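Local coordinates for cyclopropane mycolic acid synthase 3 (Mycobacterium tuberculosis, PDB 1L1E), which probably converts a double bond of an alpha mycolic acid into a cyclopropane ring, taking the methylene group from S-adenosyl-L-methionine, at residues A[66-71]-A[88-93]; A[30-35]-A[75-80]. One frame throughout, in Å; residues are numbered along the deposited sequence.

Interaction 1 lies in the Rossmann-like core of a class I methyltransferase, and interaction 2 joins that core to the preceding loop; their centres are 13 Å apart. Interaction 1 pairs the two strands of the beta-alpha-beta unit 67-71, 77-86, 89-94; interaction 2 sets the start of its helix against the chain at 30-35, which closes over the bound S-adenosyl-L-homocysteine. They touch where helix 77-86 packs on the sheet: Met79 SD lies 3.4 Å from Gly92 N and Thr78 CB lies 3.5 Å from Asp70 OD2. The ligand spans both: Leu93 of interaction 1 comes within about 4 Å of it at its nearest atoms, while Tyr33 and Ser34 of interaction 2 bind its carboxylate.

Interaction 1 (A[66-71]-A[88-93])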
# COMPACT_ATOMS: atom_id res chain seq x y z
N MET A 66 15.55 4.85 16.15
CA MET A 66 15.86 4.23 14.86
C MET A 66 15.32 5.11 13.74
O MET A 66 14.53 6.02 13.98
CB MET A 66 15.17 2.86 14.72
CG MET A 66 15.69 1.70 15.55
SD MET A 66 14.66 0.23 15.18
CE MET A 66 15.53 -1.02 16.12
N THR A 67 15.74 4.81 12.52
CA THR A 67 15.28 5.54 11.35
C THR A 67 14.44 4.56 10.51
O THR A 67 14.86 3.43 10.27
CB THR A 67 16.46 6.05 10.49
OG1 THR A 67 17.33 6.85 11.29
CG2 THR A 67 15.94 6.88 9.31
N LEU A 68 13.26 4.99 10.11
CA LEU A 68 12.39 4.18 9.29
C LEU A 68 12.19 4.83 7.94
O LEU A 68 11.99 6.04 7.85
CB LEU A 68 11.02 4.01 9.97
CG LEU A 68 9.90 3.57 9.01
CD1 LEU A 68 10.08 2.10 8.63
CD2 LEU A 68 8.53 3.80 9.68
N LEU A 69 12.27 4.02 6.88
CA LEU A 69 12.05 4.47 5.52
C LEU A 69 10.69 3.96 5.06
O LEU A 69 10.41 2.75 5.15
CB LEU A 69 13.12 3.90 4.57
CG LEU A 69 12.83 4.11 3.08
CD1 LEU A 69 12.84 5.58 2.73
CD2 LEU A 69 13.85 3.34 2.24
N ASP A 70 9.86 4.86 4.57
CA ASP A 70 8.54 4.50 4.06
C ASP A 70 8.61 4.64 2.55
O ASP A 70 8.68 5.76 2.04
CB ASP A 70 7.46 5.45 4.56
CG ASP A 70 6.06 4.98 4.18
OD1 ASP A 70 5.90 4.39 3.09
OD2 ASP A 70 5.11 5.20 4.97
N ILE A 71 8.61 3.52 1.84
CA ILE A 71 8.65 3.57 0.38
C ILE A 71 7.25 3.67 -0.20
O ILE A 71 6.49 2.71 -0.17
CB ILE A 71 9.40 2.35 -0.19
CG1 ILE A 71 10.84 2.38 0.31
CG2 ILE A 71 9.35 2.39 -1.72
CD1 ILE A 71 11.77 1.34 -0.34
N VAL A 88 10.24 7.00 16.47
CA VAL A 88 11.37 6.81 15.57
C VAL A 88 11.49 7.97 14.60
O VAL A 88 10.57 8.76 14.45
CB VAL A 88 11.23 5.50 14.75
CG1 VAL A 88 11.16 4.32 15.68
CG2 VAL A 88 9.97 5.56 13.85
N ASN A 89 12.66 8.07 13.97
CA ASN A 89 12.93 9.10 12.96
C ASN A 89 12.40 8.48 11.67
O ASN A 89 12.39 7.25 11.54
CB ASN A 89 14.44 9.34 12.84
CG ASN A 89 15.09 9.70 14.16
OD1 ASN A 89 14.88 10.80 14.69
ND2 ASN A 89 15.87 8.77 14.71
N VAL A 90 11.96 9.31 10.73
CA VAL A 90 11.42 8.78 9.48
C VAL A 90 11.88 9.50 8.21
O VAL A 90 12.42 10.60 8.25
CB VAL A 90 9.86 8.77 9.49
CG1 VAL A 90 9.34 7.96 10.67
CG2 VAL A 90 9.32 10.19 9.57
N VAL A 91 11.64 8.84 7.08
CA VAL A 91 11.96 9.37 5.76
C VAL A 91 10.98 8.67 4.83
O VAL A 91 10.82 7.45 4.90
CB VAL A 91 13.40 9.03 5.31
CG1 VAL A 91 13.65 9.58 3.91
CG2 VAL A 91 14.42 9.62 6.27
N GLY A 92 10.32 9.43 3.97
CA GLY A 92 9.37 8.83 3.06
C GLY A 92 9.57 9.25 1.63
O GLY A 92 9.88 10.41 1.34
N LEU A 93 9.41 8.30 0.71
CA LEU A 93 9.55 8.59 -0.70
C LEU A 93 8.18 8.44 -1.34
O LEU A 93 7.40 7.56 -0.96
CB LEU A 93 10.50 7.60 -1.37
CG LEU A 93 11.76 7.31 -0.57
CD1 LEU A 93 12.61 6.26 -1.28
CD2 LEU A 93 12.52 8.60 -0.37
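Strands 67-71 and 89-93 run parallel, their axes 4.5 Å apart at closest approach and inclined by 20°, and five backbone hydrogen bonds join them from Met66 to Leu93. In four of these bonds the donor, the amide of Asn89, Val91, Asp70 or Leu93, lies nearly along the C=O axis of its acceptor, although the Val91 bond is bent at its hydrogen; Leu68 N instead reaches Asn89 O (2.8 Å) from 27° outside the carbonyl plane. Met66 O takes a second bond from Asn89 ND2 at 3.1 Å. A chi1 of -56° turns the Asn89 amide beside its own backbone N and places ND2 where, next to the strong Asn89 N bond, it adds this weak one, while OD1 accepts from Ser115 N. Asparagine suits this strand end because its amide can donate and accept at once.

Leu69, Val91 and Leu93 share one face, and there the chain of Leu69 reaches across toward the partner strand: its CD1 methyl touches both neighbours, 3.9 Å from Leu93 CG and 4.2 Å from Val91 CG1. On the other face Leu68 CB meets Val90 CG1 at 4.3 Å. Gly92 CA makes a CA-H...O contact with Asp70 O at 3.3 Å; glycine suits this position because a side chain would point to the face where Met79 packs against it.

With helix 77-86 the two strands make the first beta-alpha-beta unit of the Rossmann-like sheet; such crossovers are as a rule right-handed. Strand 132-136 flanks 67-71 and strand 116-120 flanks 89-94, while helix 77-86 covers the face of Leu68 and Asp70.

Interaction 2 (A[30-35]-A[75-80]); sequences TQTYSC and WGATMR. With SAH (S-adenosyl-L-homocysteine), chain D; CO3 (carbonate ion), chain C.
One carboxylate oxygen of S-adenosyl-L-homocysteine, OXT, is gripped by Tyr33 N (2.7 Å) and by a water 2.6 Å from it. That water also accepts from Trp75 N and lies 2.8 Å from Gln31 O, tying together the chain at 30-35, the ligand and the glycine-rich turn of the Rossmann-like methyltransferase fold at Trp75. The other carboxylate oxygen, O, is bonded to Ser34 OG at 2.7 Å; this small hydroxyl also meets Lys52 NZ, whose positive charge would be expected to favour a carboxylate here.

Gln31 crosses obliquely over the indole of Trp75, its amide plane 24° from that of the ring. With CG beside the backbone N (chi1 -71°), its extended chain lays the amide over the indole. OE1 stands 3.5 Å above the Trp75 ring plane, over its centre, and NE2 bonds to Asp20. A flat, broad tryptophan suits this place: one face takes the amide, an edge meets Tyr33 CB, and NE1 bonds to Asn98.

Gly76 is the N-cap of helix 77-86, and its positive phi favours glycine. Just beyond it, the small Ala77 lets Thr30 come close, with the two CB atoms 3.7 Å apart. A second water accepts from Ala77 N and is hydrogen-bonded to Thr30 O, joining the first turn of the helix to the loop. Farther along that loop, Cys35 N donates to the bound carbonate, 2.6 Å from its O3.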
# COMPACT_ATOMS: atom_id res chain seq x y z
N THR A 30 -7.23 10.04 7.83
CA THR A 30 -5.78 9.90 7.73
C THR A 30 -5.34 9.78 6.27
O THR A 30 -4.15 9.78 5.97
CB THR A 30 -5.28 8.64 8.47
OG1 THR A 30 -5.67 7.47 7.74
CG2 THR A 30 -5.88 8.58 9.88
N GLN A 31 -6.31 9.68 5.37
CA GLN A 31 -6.03 9.53 3.95
C GLN A 31 -5.17 8.30 3.61
O GLN A 31 -4.29 8.37 2.74
CB GLN A 31 -5.36 10.80 3.39
CG GLN A 31 -6.29 12.03 3.28
CD GLN A 31 -5.88 12.97 2.14
OE1 GLN A 31 -6.03 12.64 0.96
NE2 GLN A 31 -5.35 14.15 2.50
N THR A 32 -5.42 7.18 4.28
CA THR A 32 -4.68 5.95 3.99
C THR A 32 -5.34 5.33 2.78
O THR A 32 -6.55 5.18 2.74
CB THR A 32 -4.71 4.97 5.17
OG1 THR A 32 -4.00 5.54 6.26
CG2 THR A 32 -4.05 3.64 4.80
N TYR A 33 -4.53 4.98 1.78
CA TYR A 33 -5.02 4.43 0.52
C TYR A 33 -4.41 3.06 0.27
O TYR A 33 -3.53 2.91 -0.58
CB TYR A 33 -4.63 5.40 -0.60
CG TYR A 33 -5.20 5.11 -1.96
CD1 TYR A 33 -4.51 5.48 -3.12
CD2 TYR A 33 -6.45 4.51 -2.11
CE1 TYR A 33 -5.05 5.26 -4.39
CE2 TYR A 33 -7.00 4.28 -3.37
CZ TYR A 33 -6.29 4.66 -4.50
OH TYR A 33 -6.83 4.42 -5.75
N SER A 34 -4.91 2.08 1.01
CA SER A 34 -4.44 0.70 0.93
C SER A 34 -5.33 -0.15 1.84
O SER A 34 -6.01 0.38 2.72
CB SER A 34 -2.98 0.62 1.38
OG SER A 34 -2.79 1.23 2.66
N CYS A 35 -5.34 -1.46 1.61
CA CYS A 35 -6.13 -2.39 2.41
C CYS A 35 -6.05 -2.14 3.91
O CYS A 35 -4.97 -2.14 4.49
CB CYS A 35 -5.68 -3.82 2.13
SG CYS A 35 -6.61 -5.04 3.05
N TRP A 75 -0.02 9.92 1.84
CA TRP A 75 -0.21 11.17 2.57
C TRP A 75 0.37 11.23 3.98
O TRP A 75 -0.02 12.09 4.78
CB TRP A 75 -1.69 11.54 2.57
CG TRP A 75 -2.13 12.03 1.22
CD1 TRP A 75 -2.00 13.30 0.74
CD2 TRP A 75 -2.76 11.27 0.20
NE1 TRP A 75 -2.52 13.38 -0.53
CE2 TRP A 75 -3.00 12.15 -0.89
CE3 TRP A 75 -3.16 9.93 0.08
CZ2 TRP A 75 -3.62 11.73 -2.08
CZ3 TRP A 75 -3.77 9.51 -1.11
CH2 TRP A 75 -4.00 10.41 -2.17
N GLY A 76 1.28 10.32 4.29
CA GLY A 76 1.97 10.33 5.57
C GLY A 76 1.46 9.71 6.86
O GLY A 76 2.21 9.73 7.84
N ALA A 77 0.25 9.16 6.91
CA ALA A 77 -0.26 8.58 8.16
C ALA A 77 0.66 7.55 8.83
O ALA A 77 0.73 7.50 10.07
CB ALA A 77 -1.65 7.95 7.92
N THR A 78 1.35 6.74 8.03
CA THR A 78 2.23 5.71 8.58
C THR A 78 3.43 6.34 9.29
O THR A 78 3.79 5.95 10.40
CB THR A 78 2.73 4.74 7.47
OG1 THR A 78 1.62 4.14 6.80
CG2 THR A 78 3.60 3.65 8.07
N MET A 79 4.06 7.30 8.64
CA MET A 79 5.21 7.95 9.24
C MET A 79 4.77 8.75 10.47
O MET A 79 5.49 8.78 11.47
CB MET A 79 5.92 8.86 8.24
CG MET A 79 6.59 8.10 7.10
SD MET A 79 7.64 9.17 6.08
CE MET A 79 6.42 9.98 5.12
N ARG A 80 3.61 9.39 10.41
CA ARG A 80 3.16 10.14 11.58
C ARG A 80 2.98 9.18 12.75
O ARG A 80 3.40 9.48 13.87
CB ARG A 80 1.84 10.87 11.33
CG ARG A 80 1.50 11.80 12.48
CD ARG A 80 0.04 12.14 12.60
NE ARG A 80 -0.15 13.01 13.75
CZ ARG A 80 0.10 14.31 13.74
NH1 ARG A 80 0.54 14.90 12.64
NH2 ARG A 80 -0.05 15.03 14.85
N SAH D . 1.56 3.70 1.46
CA SAH D . 0.50 4.70 1.41
CB SAH D . 0.18 5.10 -0.05
CG SAH D . -0.19 3.96 -1.00
SD SAH D . -0.55 4.50 -2.68
C SAH D . -0.78 4.17 2.07
O SAH D . -0.75 3.03 2.56
OXT SAH D . -1.80 4.87 2.07
C5' SAH D . 1.04 4.16 -3.50
C4' SAH D . 2.21 5.05 -3.06
O4' SAH D . 3.50 4.56 -3.54
C3' SAH D . 2.11 6.48 -3.59
O3' SAH D . 2.60 7.36 -2.56
C2' SAH D . 3.02 6.47 -4.79
O2' SAH D . 3.40 7.79 -5.19
C1' SAH D . 4.15 5.62 -4.29
N9 SAH D . 5.01 5.05 -5.34
C8 SAH D . 4.71 4.38 -6.48
N7 SAH D . 5.69 3.99 -7.22
C5 SAH D . 6.80 4.45 -6.52
C6 SAH D . 8.21 4.37 -6.74
N6 SAH D . 8.75 3.76 -7.81
N1 SAH D . 9.05 4.95 -5.80
C2 SAH D . 8.51 5.57 -4.72
N3 SAH D . 7.20 5.69 -4.41
C4 SAH D . 6.40 5.11 -5.36
C CO3 C . -2.95 -2.55 -1.13
O1 CO3 C . -1.68 -3.32 -1.38
O2 CO3 C . -3.59 -1.93 -2.16
O3 CO3 C . -3.45 -2.50 0.12
O HOH W 1 -1.61 8.92 4.88
O HOH W 2 -2.05 11.70 6.78
O HOH W 3 -1.70 7.47 2.37